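Local coordinates for iron-regulated outer membrane protein (Neisseria meningitidis, PDB 4B7O), which transports iron across the outer membrane as a TonB-dependent receptor, probably by taking up iron-siderophore complexes, at residues Y125-I130 and R385-K390; V332-R337 and R358-G363. All coordinates share one frame; numbering follows the deposited sequence.

Contact 1: Y125-I130 and R385-K390; sequences YSDSQI and RHQEIK
Ser126 and Gln387 bring the two backbones to 7.5 Å, CA to CA, too wide for pairing of main chains, so the irregular segment 125-130 meets strand 385-390 through side chains. This is a plug-to-barrel interface of a TonB-dependent transporter: the loop after strand 118-121 of the plug lies against the inner face of a barrel strand, and the contact is largely buried. Arg385 and Gln387 reach inward from the strand and carry most of the strand's share. The Arg385 chain runs out with CG opposite the backbone N (chi1 -167°) and then bends at chi3, which brings the guanidinium up to Tyr125 and Asp127. Its plane stands nearly perpendicular to the Tyr125 ring, 87° apart, with Arg385 NH1 3.4 Å from Tyr125 CE2. Arg385 NH1 also gives a weak hydrogen bond to Tyr125 O at 3.5 Å. Asp127 comes over one face of the guanidinium: Asp127 OD1 is 3.4 Å from Arg385 NH2 but well out of the plane, so charge alone makes this salt bridge. Each group has another charged partner on strand 441-455, Lys442 for Asp127 OD2 and Asp444 for Arg385 NH2, and acids and bases thus interleave between plug and wall. The Tyr125 hydroxyl is tied back into the plug by the backbone N of Ile160. Two residues further along the strand, the end of the Gln387 side chain sits among Ser126, Asp127 and Ser128; its amide is probably turned over in the model. Within the loop, Ser128 N makes a weak hydrogen bond to Ser126 OG at 3.4 Å.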
# COMPACT_ATOMS: atom_id res chain seq x y z
N TYR A 125 -0.16 2.77 10.06
CA TYR A 125 -0.08 3.31 8.74
C TYR A 125 -0.35 4.81 8.83
O TYR A 125 -1.03 5.30 9.71
CB TYR A 125 -1.17 2.64 7.86
CG TYR A 125 -2.60 2.66 8.49
CD1 TYR A 125 -3.02 1.65 9.34
CD2 TYR A 125 -3.49 3.67 8.22
CE1 TYR A 125 -4.29 1.66 9.93
CE2 TYR A 125 -4.77 3.68 8.77
CZ TYR A 125 -5.14 2.67 9.63
OH TYR A 125 -6.39 2.67 10.17
N SER A 126 0.08 5.51 7.82
CA SER A 126 0.06 6.95 7.82
C SER A 126 -0.48 7.28 6.46
O SER A 126 -0.37 6.48 5.56
CB SER A 126 1.53 7.42 7.91
OG SER A 126 1.69 8.70 7.39
N ASP A 127 -1.05 8.45 6.29
CA ASP A 127 -1.63 8.75 5.02
C ASP A 127 -0.98 9.93 4.36
O ASP A 127 -1.34 10.31 3.23
CB ASP A 127 -3.16 8.88 5.16
CG ASP A 127 -3.59 10.11 5.91
OD1 ASP A 127 -2.81 10.63 6.74
OD2 ASP A 127 -4.75 10.54 5.69
N SER A 128 0.03 10.48 5.01
CA SER A 128 0.80 11.57 4.40
C SER A 128 1.87 11.04 3.45
O SER A 128 2.19 9.85 3.46
CB SER A 128 1.39 12.52 5.44
OG SER A 128 0.35 12.90 6.36
N GLN A 129 2.36 11.91 2.59
CA GLN A 129 3.39 11.50 1.68
C GLN A 129 4.60 12.46 1.68
O GLN A 129 4.50 13.60 2.14
CB GLN A 129 2.79 11.43 0.31
CG GLN A 129 2.53 12.78 -0.29
CD GLN A 129 1.96 12.66 -1.66
OE1 GLN A 129 2.25 11.71 -2.38
NE2 GLN A 129 1.11 13.59 -2.01
N ILE A 130 5.72 11.98 1.16
CA ILE A 130 6.88 12.80 0.79
C ILE A 130 6.69 13.79 -0.40
O ILE A 130 6.91 14.96 -0.24
CB ILE A 130 8.12 11.90 0.61
CG1 ILE A 130 8.43 11.21 1.95
CG2 ILE A 130 9.34 12.71 0.14
CD1 ILE A 130 9.32 10.02 1.79
N ARG A 385 -4.96 8.65 15.75
CA ARG A 385 -3.73 8.80 14.98
C ARG A 385 -3.25 10.22 15.00
O ARG A 385 -4.03 11.08 14.67
CB ARG A 385 -3.94 8.42 13.52
CG ARG A 385 -2.62 8.27 12.81
CD ARG A 385 -2.74 7.75 11.41
NE ARG A 385 -3.61 8.58 10.64
CZ ARG A 385 -4.19 8.20 9.51
NH1 ARG A 385 -3.99 6.98 9.00
NH2 ARG A 385 -4.96 9.07 8.91
N HIS A 386 -1.98 10.45 15.33
CA HIS A 386 -1.35 11.79 15.21
C HIS A 386 -0.24 11.79 14.21
O HIS A 386 0.73 10.98 14.30
CB HIS A 386 -0.82 12.27 16.59
CG HIS A 386 -0.38 13.72 16.60
ND1 HIS A 386 0.88 14.11 16.26
CD2 HIS A 386 -1.09 14.89 16.88
CE1 HIS A 386 0.96 15.45 16.33
NE2 HIS A 386 -0.25 15.93 16.70
N GLN A 387 -0.36 12.69 13.24
CA GLN A 387 0.70 12.93 12.30
C GLN A 387 1.39 14.26 12.41
O GLN A 387 0.72 15.28 12.53
CB GLN A 387 0.17 12.81 10.89
CG GLN A 387 0.29 11.40 10.40
CD GLN A 387 -0.65 11.13 9.27
OE1 GLN A 387 -1.87 11.12 9.46
NE2 GLN A 387 -0.09 10.92 8.09
N GLU A 388 2.72 14.27 12.25
CA GLU A 388 3.46 15.55 12.22
C GLU A 388 4.54 15.53 11.17
O GLU A 388 5.39 14.63 11.20
CB GLU A 388 4.10 15.88 13.58
CG GLU A 388 4.67 17.30 13.65
CD GLU A 388 5.30 17.74 15.01
OE1 GLU A 388 5.27 16.99 16.04
OE2 GLU A 388 5.87 18.88 15.05
N ILE A 389 4.49 16.50 10.26
CA ILE A 389 5.48 16.66 9.21
C ILE A 389 6.49 17.70 9.77
O ILE A 389 6.07 18.73 10.24
CB ILE A 389 4.81 17.23 7.95
CG1 ILE A 389 3.94 16.20 7.24
CG2 ILE A 389 5.79 17.70 6.96
CD1 ILE A 389 3.38 16.61 5.87
N LYS A 390 7.80 17.41 9.73
CA LYS A 390 8.87 18.26 10.32
C LYS A 390 9.96 18.39 9.34
O LYS A 390 10.78 17.48 9.24
CB LYS A 390 9.48 17.60 11.56
CG LYS A 390 8.46 16.83 12.37
CD LYS A 390 9.12 15.90 13.36
CE LYS A 390 8.04 15.39 14.28
NZ LYS A 390 8.61 14.76 15.48

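Contact 2: V332-R337 and R358-G363; sequences VLEKKR and RITTRG
Glu334 and Thr360 point the same way from a non-hydrogen-bonded pair, side by side, and their ends join. A bend at chi2 (-101°) swings the glutamate carboxylate across to the neighbouring strand, where Thr360 OG1 donates to Glu334 OE1 at 2.5 Å, arriving from above the carboxylate plane. Glu334 OE1 also lies at the edge of the Arg358 guanidinium, near its plane, in a long salt bridge 3.9 Å from Arg358 NE. Lys336 and Arg358 run alongside each other on this face too, Lys336 CG touching Arg358 CG at 3.8 Å. Their charged ends stay apart, with 6.4 Å between Lys336 NZ and Arg358 NE. These are adjacent antiparallel strands of the transmembrane beta barrel, their directions 165° apart. Leu333 with Thr361 and Lys335 with Ile359 form hydrogen-bonded pairs, each with two N-H to O bonds. Their side chains occupy the other face, toward the plug, where Thr361 touches Ser126; Leu333 CB and Thr361 CB are 3.7 Å apart. Lys335 bends repeatedly beyond CG, so its amine leads away from strand 358-363. On that face a water bridges the strands, donating to Leu333 O at 2.9 Å and hydrogen-bonding Thr361 OG1.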
# COMPACT_ATOMS: atom_id res chain seq x y z
N VAL A 332 4.70 4.13 16.76
CA VAL A 332 5.36 5.36 16.25
C VAL A 332 5.95 5.04 14.92
O VAL A 332 6.77 4.16 14.77
CB VAL A 332 6.54 5.74 17.18
CG1 VAL A 332 7.13 7.06 16.75
CG2 VAL A 332 6.08 5.77 18.64
N LEU A 333 5.54 5.74 13.92
CA LEU A 333 5.94 5.40 12.61
C LEU A 333 6.71 6.61 12.09
O LEU A 333 6.21 7.73 12.10
CB LEU A 333 4.68 5.24 11.79
CG LEU A 333 4.67 4.16 10.74
CD1 LEU A 333 3.31 4.13 10.04
CD2 LEU A 333 5.77 4.34 9.71
N GLU A 334 7.95 6.38 11.65
CA GLU A 334 8.75 7.47 11.12
C GLU A 334 9.07 7.20 9.67
O GLU A 334 9.56 6.14 9.33
CB GLU A 334 10.06 7.68 11.91
CG GLU A 334 9.87 7.84 13.42
CD GLU A 334 9.93 9.28 13.99
OE1 GLU A 334 9.77 10.29 13.22
OE2 GLU A 334 10.11 9.40 15.24
N LYS A 335 8.81 8.19 8.83
CA LYS A 335 9.16 8.21 7.45
C LYS A 335 10.24 9.34 7.41
O LYS A 335 9.96 10.43 7.92
CB LYS A 335 7.91 8.56 6.62
CG LYS A 335 7.96 8.33 5.10
CD LYS A 335 7.24 7.02 4.63
CE LYS A 335 6.01 7.17 3.67
NZ LYS A 335 6.11 7.74 2.26
N LYS A 336 11.43 9.07 6.85
CA LYS A 336 12.58 10.02 6.71
C LYS A 336 13.10 10.06 5.30
O LYS A 336 13.27 9.02 4.66
CB LYS A 336 13.78 9.64 7.57
CG LYS A 336 13.46 9.46 9.06
CD LYS A 336 14.70 9.03 9.87
CE LYS A 336 14.33 8.23 11.13
NZ LYS A 336 15.57 7.91 11.90
N ARG A 337 13.33 11.26 4.79
CA ARG A 337 14.03 11.42 3.54
C ARG A 337 15.26 12.21 3.83
O ARG A 337 15.21 13.30 4.43
CB ARG A 337 13.21 12.21 2.50
CG ARG A 337 13.97 12.51 1.22
CD ARG A 337 13.11 13.40 0.38
NE ARG A 337 13.69 13.89 -0.88
CZ ARG A 337 14.62 14.85 -0.98
NH1 ARG A 337 15.15 15.47 0.11
NH2 ARG A 337 15.04 15.17 -2.20
N ARG A 358 11.17 14.72 7.73
CA ARG A 358 10.63 13.71 8.60
C ARG A 358 9.12 13.76 8.68
O ARG A 358 8.54 14.85 8.65
CB ARG A 358 11.23 13.88 10.01
CG ARG A 358 11.84 12.60 10.54
CD ARG A 358 12.91 12.81 11.60
NE ARG A 358 12.31 13.28 12.84
CZ ARG A 358 12.64 14.44 13.42
NH1 ARG A 358 13.55 15.21 12.84
NH2 ARG A 358 12.06 14.83 14.55
N ILE A 359 8.49 12.60 8.82
CA ILE A 359 7.06 12.53 9.11
C ILE A 359 6.88 11.56 10.24
O ILE A 359 7.42 10.47 10.22
CB ILE A 359 6.26 11.99 7.94
CG1 ILE A 359 6.57 12.74 6.66
CG2 ILE A 359 4.78 12.16 8.24
CD1 ILE A 359 5.86 12.12 5.49
N THR A 360 6.13 11.93 11.24
CA THR A 360 6.12 11.16 12.46
C THR A 360 4.67 10.83 12.67
O THR A 360 3.84 11.71 12.61
CB THR A 360 6.70 11.96 13.71
OG1 THR A 360 8.11 12.18 13.59
CG2 THR A 360 6.53 11.21 14.98
N THR A 361 4.37 9.58 12.92
CA THR A 361 3.01 9.21 13.10
C THR A 361 2.93 8.48 14.37
O THR A 361 3.70 7.54 14.57
CB THR A 361 2.55 8.29 11.95
OG1 THR A 361 2.58 9.07 10.76
CG2 THR A 361 1.10 7.78 12.17
N ARG A 362 2.00 8.90 15.23
CA ARG A 362 1.72 8.06 16.43
C ARG A 362 0.27 7.66 16.46
O ARG A 362 -0.62 8.44 16.07
CB ARG A 362 2.02 8.76 17.75
CG ARG A 362 3.36 9.44 17.77
CD ARG A 362 3.27 10.78 18.48
NE ARG A 362 4.46 10.94 19.27
CZ ARG A 362 4.54 10.58 20.55
NH1 ARG A 362 3.46 10.08 21.16
NH2 ARG A 362 5.69 10.76 21.21
N GLY A 363 0.03 6.46 16.93
CA GLY A 363 -1.31 5.92 16.90
C GLY A 363 -1.47 4.89 17.94
O GLY A 363 -0.48 4.29 18.39
O HOH W 1 5.12 8.40 9.54

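From the N terminus the chain first forms the plug, whose 125-130 loop meets a partner 255 residues on. Barrel strands then follow: 355-373 turns back on 323-339 to close the short loop of contact 2, and 376-391 comes next, where contact 1 closes the long one. Contact 2 is therefore nested within contact 1, their centres about 6 Å apart. Strand 355-373 joins them, paired with 323-339 on one side and with 376-391 on the other; Glu388 O and Thr360 N, 2.8 Å apart, probably bond across that second seam. One contact builds the barrel wall from neighbouring strands, the other sets the plug against its inside.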